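Local coordinates for Xcc_ctr_pt (Xanthomonas campestris pv. campestris, PDB 6NJW), which probably acts as a metal-dependent nuclease of the Class 2 OLD family, of which this chain is the C-terminal, Toprim-containing region, at residues Val23-Gly28 with His77-Asp82; Asn99-Ile104 with Glu123-Phe128; Phe128-Thr133 with Pro207-Ser212. One frame throughout, in Å; residues are numbered along the deposited sequence.

Contact 1: Val23-Gly28 with His77-Asp82; sequences VILVEG and HVILTD
Val-23 to Val-26 and His-77 to Asp-82 are neighbouring parallel strands in the Toprim sheet, their short axes 4.8 Å apart at the closest. Three backbone hydrogen bonds fix the register: Val-78 N gives to Val-23 O, Leu-25 N to Val-78 O (3.0 Å) and Leu-80 N to Leu-25 O. The strands diverge beyond this (CA atoms of Glu-27 and Thr-81 6.3 Å apart), and a water replaces the next link, accepting from Glu-27 N and donating to Leu-80 O.

Apolar packing occupies both faces. Ile-24 and Val-78 lie alongside each other, with Ile-24 CG1 3.6 Å from Val-78 CG2, and Leu-80 CD1 touches both Ile-24 CG2 and Val-26 CG1; helix 208-226 covers this face. On the other face, which helix 62-68 covers, Leu-25 CD1 meets Ile-79 CG1 at 4.0 Å.

Polar contacts gather at the carboxyl end of the strands. With its chain extended beyond CG (chi2 -178°), Glu-27 reaches over to strand 77-82, and Asp-82 N bonds to its OE2 at 2.9 Å, arriving from above the carboxylate plane. Thr-81 OG1 also donates to Glu-27 OE2, though the modelled 2.4 Å is doubtfully short. Glu-27 OE1 stands 4.0 Å from Asp-82 OD2, the two carboxylate planes are turned 59° apart, and one water donates to both oxygens.

Asp-82 belongs to the magnesium site here, and Glu-27 binds magnesium in another structure of this protein. Asp-82 N fixes the Glu-27 carboxylate and the shared water links the two acids; held this close, with Arg-96 nearby, they are consistent with a divalent-metal site.

Contact 2: Asn99-Ile104 with Glu123-Phe128; sequences NVLDVI and EQYGYF
With chi1 at -161°, Ile-104 turns CG2 into the position between N and the carbonyl carbon, while a chi1 of -63° places the Tyr-125 ring beside its own N, which brings methyl and ring together. The tyrosine meets the isoleucine from the turn that ends helix 115-123. That turn is a Schellman motif: Tyr-127 N bonds back to Ala-122 O and Gly-126 N to Glu-123 O, with Gly-126 at positive phi as the C-prime residue. It leads directly into strand 127-130 of the Toprim sheet, so the contact packs helix 93-104 against the joint between a helix and the edge strand.

The evidence for a CH-pi contact is direct: Ile-104 CG2 lies 4.0 Å from the centroid of the Tyr-125 ring and 14° off its normal. Leu-101 CD2 adds a second touch, 3.7 Å from Tyr-125 CD2. The phenol oxygen of that tyrosine is held by Glu-105, just beyond the helix segment.

Tyr-127 runs to meet the helix from the opposite direction to Ile-104. Val-100 CG2 packs 3.8 Å from its CE2, one turn of helix before Ile-104, and the CB of Tyr-125 lies over one face of its ring, toward the rim. Its hydroxyl, hydrogen-bonded to His-77 of the neighbouring strand, also touches carbon of Ile-104: CD1 sits 3.7 Å from Tyr-127 OH.

Contact 3: Phe128-Thr133 with Pro207-Ser212; sequences FVNENT and PAYIRS
Asn-132 OD1 accepts the shortest sound polar bond here, 2.7 Å from Thr-133 N, in the loop just past the point where Asn-130 lies over Tyr-209. Close by, Asn-130 OD1 takes a straight but weak bond from Asn-132 N at 3.3 Å, the link of an Asx turn. These bonds probably help to shape the exit of edge strand 127-130 in the Toprim sheet, against which the start of helix 208-226 runs nearly antiparallel (163°), the short axes approaching to 7.8 Å.

The main cross-contact is a stack. Asn-130 CB stands over the centre of the Tyr-209 ring, 3.3 Å from its centroid and 2° off the normal, in a CH-pi contact. Because Asn-130 CG is anti to the backbone N, its amide lies nearly flat over the CD1-CE1 side of the ring, the two planes only 12° apart and Asn-130 CG 3.6 Å from Tyr-209 CE1. Ile-210 CG1 covers the opposite face of the tyrosine, and Phe-128 O lies at the ring edge near its plane. Covered on both faces, the ring is probably held in position, and with it the phenol at the magnesium site that Tyr-209 shares with Asp-82. Asn-130 packs against Asp-82 as well; the stack is consistent with a part in positioning Tyr-209.

One helical turn further along, Ser-212 meets Phe-128. Its carbon rather than its hydroxyl makes this touch, approaching close to the ring normal, with Ser-212 CB 3.8 Å from the Phe-128 ring centroid.

How the contacts relate
From the N terminus, contact 1 closes first: strand 22-26 pairs with strand 77-82, enclosing helix 29-41, strand 51-55 and helix 62-68. Contact 2 then closes a shorter excursion through helices 93-104 and 115-123. Contact 3 spans the longest loop, the mainly helical region from strand 127-130 to helix 208-226. The three lie in series; none nests or crosses, although contacts 2 and 3 share Phe-128. Strand 127-130 pairs beside 77-82, with Ile-79 O meeting Phe-128 N at 2.8 Å, so contact 1 touches both others. Helix 93-104 and helix 208-226 are thereby tied to one parallel sheet, and contacts 1 and 3 each supply one residue of the magnesium site.

Contact 1: Val23-Gly28 with His77-Asp82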
loop_
_atom_site.group_PDB
_atom_site.type_symbol
_atom_site.label_atom_id
_atom_site.label_comp_id
_atom_site.label_asym_id
_atom_site.label_seq_id
_atom_site.Cartn_x
_atom_site.Cartn_y
_atom_site.Cartn_z
ATOM N N VAL A 23 -5.558 -6.291 -10.494
ATOM C CA VAL A 23 -5.538 -4.910 -10.012
ATOM C C VAL A 23 -5.122 -4.884 -8.547
ATOM O O VAL A 23 -5.658 -5.638 -7.738
ATOM C CB VAL A 23 -6.898 -4.206 -10.159
ATOM C CG1 VAL A 23 -6.758 -2.755 -9.683
ATOM C CG2 VAL A 23 -7.348 -4.218 -11.606
ATOM N N ILE A 24 -4.181 -4.010 -8.212
ATOM C CA ILE A 24 -3.796 -3.723 -6.837
ATOM C C ILE A 24 -4.407 -2.382 -6.444
ATOM O O ILE A 24 -4.023 -1.343 -6.990
ATOM C CB ILE A 24 -2.268 -3.673 -6.683
ATOM C CG1 ILE A 24 -1.647 -5.050 -6.967
ATOM C CG2 ILE A 24 -1.903 -3.150 -5.292
ATOM C CD1 ILE A 24 -0.131 -4.945 -7.320
ATOM N N LEU A 25 -5.315 -2.395 -5.472
ATOM C CA LEU A 25 -6.012 -1.186 -5.034
ATOM C C LEU A 25 -5.308 -0.618 -3.813
ATOM O O LEU A 25 -5.108 -1.339 -2.824
ATOM C CB LEU A 25 -7.476 -1.498 -4.693
ATOM C CG LEU A 25 -8.328 -1.998 -5.854
ATOM C CD1 LEU A 25 -9.689 -2.473 -5.302
ATOM C CD2 LEU A 25 -8.485 -0.867 -6.867
ATOM N N VAL A 26 -4.941 0.666 -3.883
ATOM C CA VAL A 26 -4.203 1.355 -2.834
ATOM C C VAL A 26 -4.895 2.687 -2.540
ATOM O O VAL A 26 -5.712 3.170 -3.320
ATOM C CB VAL A 26 -2.726 1.577 -3.234
ATOM C CG1 VAL A 26 -2.068 0.206 -3.590
ATOM C CG2 VAL A 26 -2.625 2.532 -4.389
ATOM N N GLU A 27 -4.554 3.284 -1.394
ATOM C CA GLU A 27 -5.266 4.483 -0.955
ATOM C C GLU A 27 -4.808 5.744 -1.681
ATOM O O GLU A 27 -5.627 6.614 -1.987
ATOM C CB GLU A 27 -5.096 4.676 0.551
ATOM C CG GLU A 27 -5.830 3.646 1.403
ATOM C CD GLU A 27 -5.654 3.939 2.893
ATOM O OE1 GLU A 27 -5.190 5.052 3.218
ATOM O OE2 GLU A 27 -5.976 3.069 3.728
ATOM N N GLY A 28 -3.513 5.888 -1.940
ATOM C CA GLY A 28 -3.039 7.148 -2.472
ATOM C C GLY A 28 -1.775 7.068 -3.298
ATOM O O GLY A 28 -1.344 5.981 -3.719
ATOM N N HIS A 77 -8.080 -9.106 -7.680
ATOM C CA HIS A 77 -7.597 -7.848 -7.148
ATOM C C HIS A 77 -7.247 -8.027 -5.679
ATOM O O HIS A 77 -7.665 -8.984 -5.031
ATOM C CB HIS A 77 -8.639 -6.734 -7.309
ATOM C CG HIS A 77 -9.913 -7.031 -6.591
ATOM N ND1 HIS A 77 -10.870 -7.874 -7.112
ATOM C CD2 HIS A 77 -10.360 -6.658 -5.368
ATOM C CE1 HIS A 77 -11.864 -7.992 -6.244
ATOM N NE2 HIS A 77 -11.578 -7.266 -5.179
ATOM N N VAL A 78 -6.462 -7.085 -5.162
ATOM C CA VAL A 78 -6.084 -7.060 -3.757
ATOM C C VAL A 78 -6.300 -5.640 -3.240
ATOM O O VAL A 78 -6.461 -4.704 -4.010
ATOM C CB VAL A 78 -4.622 -7.510 -3.549
ATOM C CG1 VAL A 78 -4.470 -8.979 -3.930
ATOM C CG2 VAL A 78 -3.664 -6.635 -4.378
ATOM N N ILE A 79 -6.288 -5.484 -1.919
ATOM C CA ILE A 79 -6.417 -4.170 -1.290
ATOM C C ILE A 79 -5.290 -3.983 -0.284
ATOM O O ILE A 79 -4.962 -4.906 0.464
ATOM C CB ILE A 79 -7.786 -4.012 -0.584
ATOM C CG1 ILE A 79 -8.894 -3.765 -1.608
ATOM C CG2 ILE A 79 -7.748 -2.885 0.457
ATOM C CD1 ILE A 79 -10.312 -3.918 -1.018
ATOM N N LEU A 80 -4.726 -2.780 -0.249
ATOM C CA LEU A 80 -3.773 -2.348 0.767
ATOM C C LEU A 80 -4.366 -1.127 1.448
ATOM O O LEU A 80 -4.620 -0.113 0.787
ATOM C CB LEU A 80 -2.416 -1.994 0.142
ATOM C CG LEU A 80 -1.714 -3.194 -0.493
ATOM C CD1 LEU A 80 -0.582 -2.781 -1.424
ATOM C CD2 LEU A 80 -1.179 -4.014 0.654
ATOM N N THR A 81 -4.577 -1.210 2.757
ATOM C CA THR A 81 -5.195 -0.086 3.453
ATOM C C THR A 81 -4.644 -0.015 4.871
ATOM O O THR A 81 -4.034 -0.968 5.366
ATOM C CB THR A 81 -6.727 -0.206 3.446
ATOM O OG1 THR A 81 -7.321 1.045 3.841
ATOM C CG2 THR A 81 -7.184 -1.319 4.361
ATOM N N ASP A 82 -4.850 1.141 5.512
ATOM C CA ASP A 82 -4.277 1.441 6.825
ATOM C C ASP A 82 -5.298 1.220 7.934
ATOM O O ASP A 82 -6.474 1.567 7.786
ATOM C CB ASP A 82 -3.781 2.886 6.876
ATOM C CG ASP A 82 -2.553 3.106 6.013
ATOM O OD1 ASP A 82 -1.957 2.103 5.576
ATOM O OD2 ASP A 82 -2.184 4.271 5.768
HETATM O O HOH W 1 -2.862 1.867 0.426
HETATM O O HOH W 2 -3.963 6.117 5.303
#

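Contact 2: Asn99-Ile104 with Glu123-Phe128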
loop_
_atom_site.group_PDB
_atom_site.type_symbol
_atom_site.label_atom_id
_atom_site.label_comp_id
_atom_site.label_asym_id
_atom_site.label_seq_id
_atom_site.Cartn_x
_atom_site.Cartn_y
_atom_site.Cartn_z
ATOM N N ASN A 99 -17.721 -3.084 4.280
ATOM C CA ASN A 99 -18.310 -2.553 3.054
ATOM C C ASN A 99 -17.847 -3.327 1.825
ATOM O O ASN A 99 -18.645 -3.580 0.911
ATOM C CB ASN A 99 -17.987 -1.067 2.925
ATOM C CG ASN A 99 -18.895 -0.206 3.796
ATOM O OD1 ASN A 99 -19.981 -0.632 4.165
ATOM N ND2 ASN A 99 -18.438 0.989 4.145
ATOM N N VAL A 100 -16.574 -3.748 1.787
ATOM C CA VAL A 100 -16.162 -4.572 0.646
ATOM C C VAL A 100 -16.501 -6.047 0.848
ATOM O O VAL A 100 -16.768 -6.757 -0.131
ATOM C CB VAL A 100 -14.669 -4.381 0.308
ATOM C CG1 VAL A 100 -14.422 -2.962 -0.176
ATOM C CG2 VAL A 100 -13.775 -4.698 1.494
ATOM N N LEU A 101 -16.512 -6.551 2.087
ATOM C CA LEU A 101 -16.864 -7.956 2.262
ATOM C C LEU A 101 -18.327 -8.212 1.919
ATOM O O LEU A 101 -18.665 -9.294 1.424
ATOM C CB LEU A 101 -16.554 -8.414 3.685
ATOM C CG LEU A 101 -15.073 -8.622 4.038
ATOM C CD1 LEU A 101 -14.893 -8.717 5.548
ATOM C CD2 LEU A 101 -14.501 -9.850 3.361
ATOM N N ASP A 102 -19.200 -7.224 2.151
ATOM C CA ASP A 102 -20.592 -7.343 1.714
ATOM C C ASP A 102 -20.700 -7.521 0.205
ATOM O O ASP A 102 -21.639 -8.161 -0.277
ATOM C CB ASP A 102 -21.390 -6.115 2.140
ATOM C CG ASP A 102 -21.682 -6.088 3.624
ATOM O OD1 ASP A 102 -21.540 -7.132 4.293
ATOM O OD2 ASP A 102 -22.046 -5.003 4.118
ATOM N N VAL A 103 -19.757 -6.961 -0.556
ATOM C CA VAL A 103 -19.734 -7.150 -2.004
ATOM C C VAL A 103 -19.096 -8.487 -2.371
ATOM O O VAL A 103 -19.680 -9.300 -3.098
ATOM C CB VAL A 103 -18.995 -5.973 -2.675
ATOM C CG1 VAL A 103 -18.882 -6.188 -4.180
ATOM C CG2 VAL A 103 -19.676 -4.640 -2.351
ATOM N N ILE A 104 -17.873 -8.736 -1.895
ATOM C CA ILE A 104 -17.153 -9.917 -2.359
ATOM C C ILE A 104 -17.676 -11.199 -1.719
ATOM O O ILE A 104 -17.439 -12.292 -2.248
ATOM C CB ILE A 104 -15.643 -9.764 -2.108
ATOM C CG1 ILE A 104 -14.847 -10.733 -2.983
ATOM C CG2 ILE A 104 -15.316 -10.019 -0.638
ATOM C CD1 ILE A 104 -14.655 -10.252 -4.411
ATOM N N GLU A 123 -8.339 -11.042 4.804
ATOM C CA GLU A 123 -7.108 -11.548 4.194
ATOM C C GLU A 123 -7.379 -12.687 3.229
ATOM O O GLU A 123 -6.610 -12.886 2.281
ATOM C CB GLU A 123 -6.110 -12.005 5.270
ATOM C CG GLU A 123 -5.552 -10.829 6.057
ATOM C CD GLU A 123 -4.306 -11.165 6.879
ATOM O OE1 GLU A 123 -3.901 -12.338 6.930
ATOM O OE2 GLU A 123 -3.729 -10.239 7.477
ATOM N N GLN A 124 -8.443 -13.459 3.461
ATOM C CA GLN A 124 -8.769 -14.554 2.551
ATOM C C GLN A 124 -9.060 -14.051 1.142
ATOM O O GLN A 124 -8.811 -14.761 0.157
ATOM C CB GLN A 124 -9.971 -15.330 3.087
ATOM C CG GLN A 124 -9.696 -16.146 4.330
ATOM C CD GLN A 124 -10.857 -17.063 4.630
ATOM O OE1 GLN A 124 -11.045 -18.084 3.966
ATOM N NE2 GLN A 124 -11.670 -16.677 5.592
ATOM N N TYR A 125 -9.555 -12.826 1.020
ATOM C CA TYR A 125 -9.890 -12.261 -0.277
ATOM C C TYR A 125 -8.792 -11.355 -0.803
ATOM O O TYR A 125 -9.018 -10.623 -1.773
ATOM C CB TYR A 125 -11.225 -11.505 -0.185
ATOM C CG TYR A 125 -12.350 -12.450 0.163
ATOM C CD1 TYR A 125 -12.897 -13.291 -0.794
ATOM C CD2 TYR A 125 -12.826 -12.548 1.469
ATOM C CE1 TYR A 125 -13.913 -14.176 -0.470
ATOM C CE2 TYR A 125 -13.834 -13.431 1.800
ATOM C CZ TYR A 125 -14.377 -14.238 0.828
ATOM O OH TYR A 125 -15.381 -15.122 1.174
ATOM N N GLY A 126 -7.612 -11.383 -0.183
ATOM C CA GLY A 126 -6.522 -10.527 -0.628
ATOM C C GLY A 126 -6.584 -9.092 -0.167
ATOM O O GLY A 126 -5.980 -8.222 -0.798
ATOM N N TYR A 127 -7.272 -8.808 0.933
ATOM C CA TYR A 127 -7.388 -7.451 1.454
ATOM C C TYR A 127 -6.561 -7.365 2.729
ATOM O O TYR A 127 -6.849 -8.076 3.694
ATOM C CB TYR A 127 -8.852 -7.100 1.736
ATOM C CG TYR A 127 -9.820 -7.279 0.557
ATOM C CD1 TYR A 127 -9.368 -7.275 -0.763
ATOM C CD2 TYR A 127 -11.193 -7.461 0.783
ATOM C CE1 TYR A 127 -10.263 -7.432 -1.835
ATOM C CE2 TYR A 127 -12.091 -7.632 -0.273
ATOM C CZ TYR A 127 -11.629 -7.606 -1.575
ATOM O OH TYR A 127 -12.527 -7.760 -2.615
ATOM N N PHE A 128 -5.546 -6.493 2.741
ATOM C CA PHE A 128 -4.531 -6.541 3.787
ATOM C C PHE A 128 -4.403 -5.181 4.447
ATOM O O PHE A 128 -4.456 -4.144 3.771
ATOM C CB PHE A 128 -3.157 -6.993 3.225
ATOM C CG PHE A 128 -3.150 -8.418 2.759
ATOM C CD1 PHE A 128 -3.029 -9.459 3.666
ATOM C CD2 PHE A 128 -3.308 -8.717 1.421
ATOM C CE1 PHE A 128 -3.053 -10.787 3.238
ATOM C CE2 PHE A 128 -3.340 -10.031 0.979
ATOM C CZ PHE A 128 -3.216 -11.072 1.881
#

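Contact 3: Phe128-Thr133 with Pro207-Ser212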
loop_
_atom_site.group_PDB
_atom_site.type_symbol
_atom_site.label_atom_id
_atom_site.label_comp_id
_atom_site.label_asym_id
_atom_site.label_seq_id
_atom_site.Cartn_x
_atom_site.Cartn_y
_atom_site.Cartn_z
ATOM N N PHE A 128 -5.546 -6.493 2.741
ATOM C CA PHE A 128 -4.531 -6.541 3.787
ATOM C C PHE A 128 -4.403 -5.181 4.447
ATOM O O PHE A 128 -4.456 -4.144 3.771
ATOM C CB PHE A 128 -3.157 -6.993 3.225
ATOM C CG PHE A 128 -3.150 -8.418 2.759
ATOM C CD1 PHE A 128 -3.029 -9.459 3.666
ATOM C CD2 PHE A 128 -3.308 -8.717 1.421
ATOM C CE1 PHE A 128 -3.053 -10.787 3.238
ATOM C CE2 PHE A 128 -3.340 -10.031 0.979
ATOM C CZ PHE A 128 -3.216 -11.072 1.881
ATOM N N VAL A 129 -4.240 -5.182 5.768
ATOM C CA VAL A 129 -4.194 -3.939 6.529
ATOM C C VAL A 129 -2.812 -3.784 7.158
ATOM O O VAL A 129 -2.206 -4.752 7.627
ATOM C CB VAL A 129 -5.309 -3.855 7.598
ATOM C CG1 VAL A 129 -6.666 -4.193 6.996
ATOM C CG2 VAL A 129 -5.035 -4.773 8.747
ATOM N N ASN A 130 -2.303 -2.561 7.127
ATOM C CA ASN A 130 -1.077 -2.204 7.815
ATOM C C ASN A 130 -1.428 -1.558 9.151
ATOM O O ASN A 130 -2.299 -0.680 9.218
ATOM C CB ASN A 130 -0.261 -1.236 6.962
ATOM C CG ASN A 130 1.017 -0.794 7.633
ATOM O OD1 ASN A 130 1.656 -1.563 8.345
ATOM N ND2 ASN A 130 1.397 0.462 7.407
ATOM N N GLU A 131 -0.723 -1.966 10.201
ATOM C CA GLU A 131 -0.982 -1.415 11.525
ATOM C C GLU A 131 -0.333 -0.052 11.727
ATOM O O GLU A 131 -0.655 0.632 12.702
ATOM C CB GLU A 131 -0.521 -2.393 12.610
ATOM C CG GLU A 131 -1.004 -3.824 12.393
ATOM C CD GLU A 131 -2.485 -3.999 12.711
ATOM O OE1 GLU A 131 -2.932 -3.447 13.740
ATOM O OE2 GLU A 131 -3.208 -4.671 11.928
ATOM N N ASN A 132 0.553 0.368 10.833
ATOM C CA ASN A 132 1.134 1.702 10.832
ATOM C C ASN A 132 0.596 2.465 9.623
ATOM O O ASN A 132 -0.347 2.025 8.954
ATOM C CB ASN A 132 2.667 1.600 10.822
ATOM C CG ASN A 132 3.350 2.852 11.378
ATOM O OD1 ASN A 132 2.728 3.914 11.498
ATOM N ND2 ASN A 132 4.636 2.732 11.715
ATOM N N THR A 133 1.196 3.614 9.343
ATOM C CA THR A 133 1.080 4.256 8.044
ATOM C C THR A 133 2.422 4.124 7.333
ATOM O O THR A 133 3.459 3.933 7.965
ATOM C CB THR A 133 0.674 5.731 8.175
ATOM O OG1 THR A 133 1.526 6.374 9.129
ATOM C CG2 THR A 133 -0.781 5.842 8.637
ATOM N N PRO A 207 7.455 -3.787 3.762
ATOM C CA PRO A 207 6.430 -4.026 4.782
ATOM C C PRO A 207 5.677 -5.308 4.482
ATOM O O PRO A 207 5.435 -5.654 3.321
ATOM C CB PRO A 207 5.514 -2.800 4.670
ATOM C CG PRO A 207 6.347 -1.750 3.989
ATOM C CD PRO A 207 7.280 -2.499 3.078
ATOM N N ALA A 208 5.296 -6.006 5.554
ATOM C CA ALA A 208 4.668 -7.316 5.416
ATOM C C ALA A 208 3.336 -7.243 4.667
ATOM O O ALA A 208 3.011 -8.140 3.876
ATOM C CB ALA A 208 4.474 -7.943 6.795
ATOM N N TYR A 209 2.541 -6.200 4.898
ATOM C CA TYR A 209 1.247 -6.163 4.222
ATOM C C TYR A 209 1.410 -5.984 2.714
ATOM O O TYR A 209 0.604 -6.514 1.938
ATOM C CB TYR A 209 0.342 -5.088 4.840
ATOM C CG TYR A 209 0.576 -3.648 4.425
ATOM C CD1 TYR A 209 1.790 -3.007 4.672
ATOM C CD2 TYR A 209 -0.431 -2.915 3.826
ATOM C CE1 TYR A 209 1.994 -1.671 4.303
ATOM C CE2 TYR A 209 -0.232 -1.579 3.444
ATOM C CZ TYR A 209 0.977 -0.968 3.692
ATOM O OH TYR A 209 1.169 0.352 3.316
ATOM N N ILE A 210 2.469 -5.299 2.280
ATOM C CA ILE A 210 2.719 -5.132 0.851
ATOM C C ILE A 210 3.202 -6.441 0.231
ATOM O O ILE A 210 2.752 -6.836 -0.852
ATOM C CB ILE A 210 3.722 -3.981 0.625
ATOM C CG1 ILE A 210 3.067 -2.626 0.963
ATOM C CG2 ILE A 210 4.258 -3.974 -0.806
ATOM C CD1 ILE A 210 3.989 -1.434 0.736
ATOM N N ARG A 211 4.132 -7.132 0.892
ATOM C CA ARG A 211 4.549 -8.443 0.392
ATOM C C ARG A 211 3.363 -9.403 0.295
ATOM O O ARG A 211 3.225 -10.145 -0.688
ATOM C CB ARG A 211 5.636 -9.036 1.292
ATOM C CG ARG A 211 6.107 -10.428 0.819
ATOM C CD ARG A 211 7.116 -11.066 1.787
ATOM N NE ARG A 211 8.228 -10.173 2.070
ATOM C CZ ARG A 211 9.361 -10.177 1.379
ATOM N NH1 ARG A 211 9.506 -11.036 0.387
ATOM N NH2 ARG A 211 10.346 -9.338 1.683
ATOM N N SER A 212 2.494 -9.395 1.300
ATOM C CA SER A 212 1.322 -10.259 1.292
ATOM C C SER A 212 0.419 -9.967 0.105
ATOM O O SER A 212 -0.053 -10.894 -0.566
ATOM C CB SER A 212 0.544 -10.083 2.597
ATOM O OG SER A 212 1.185 -10.763 3.665
#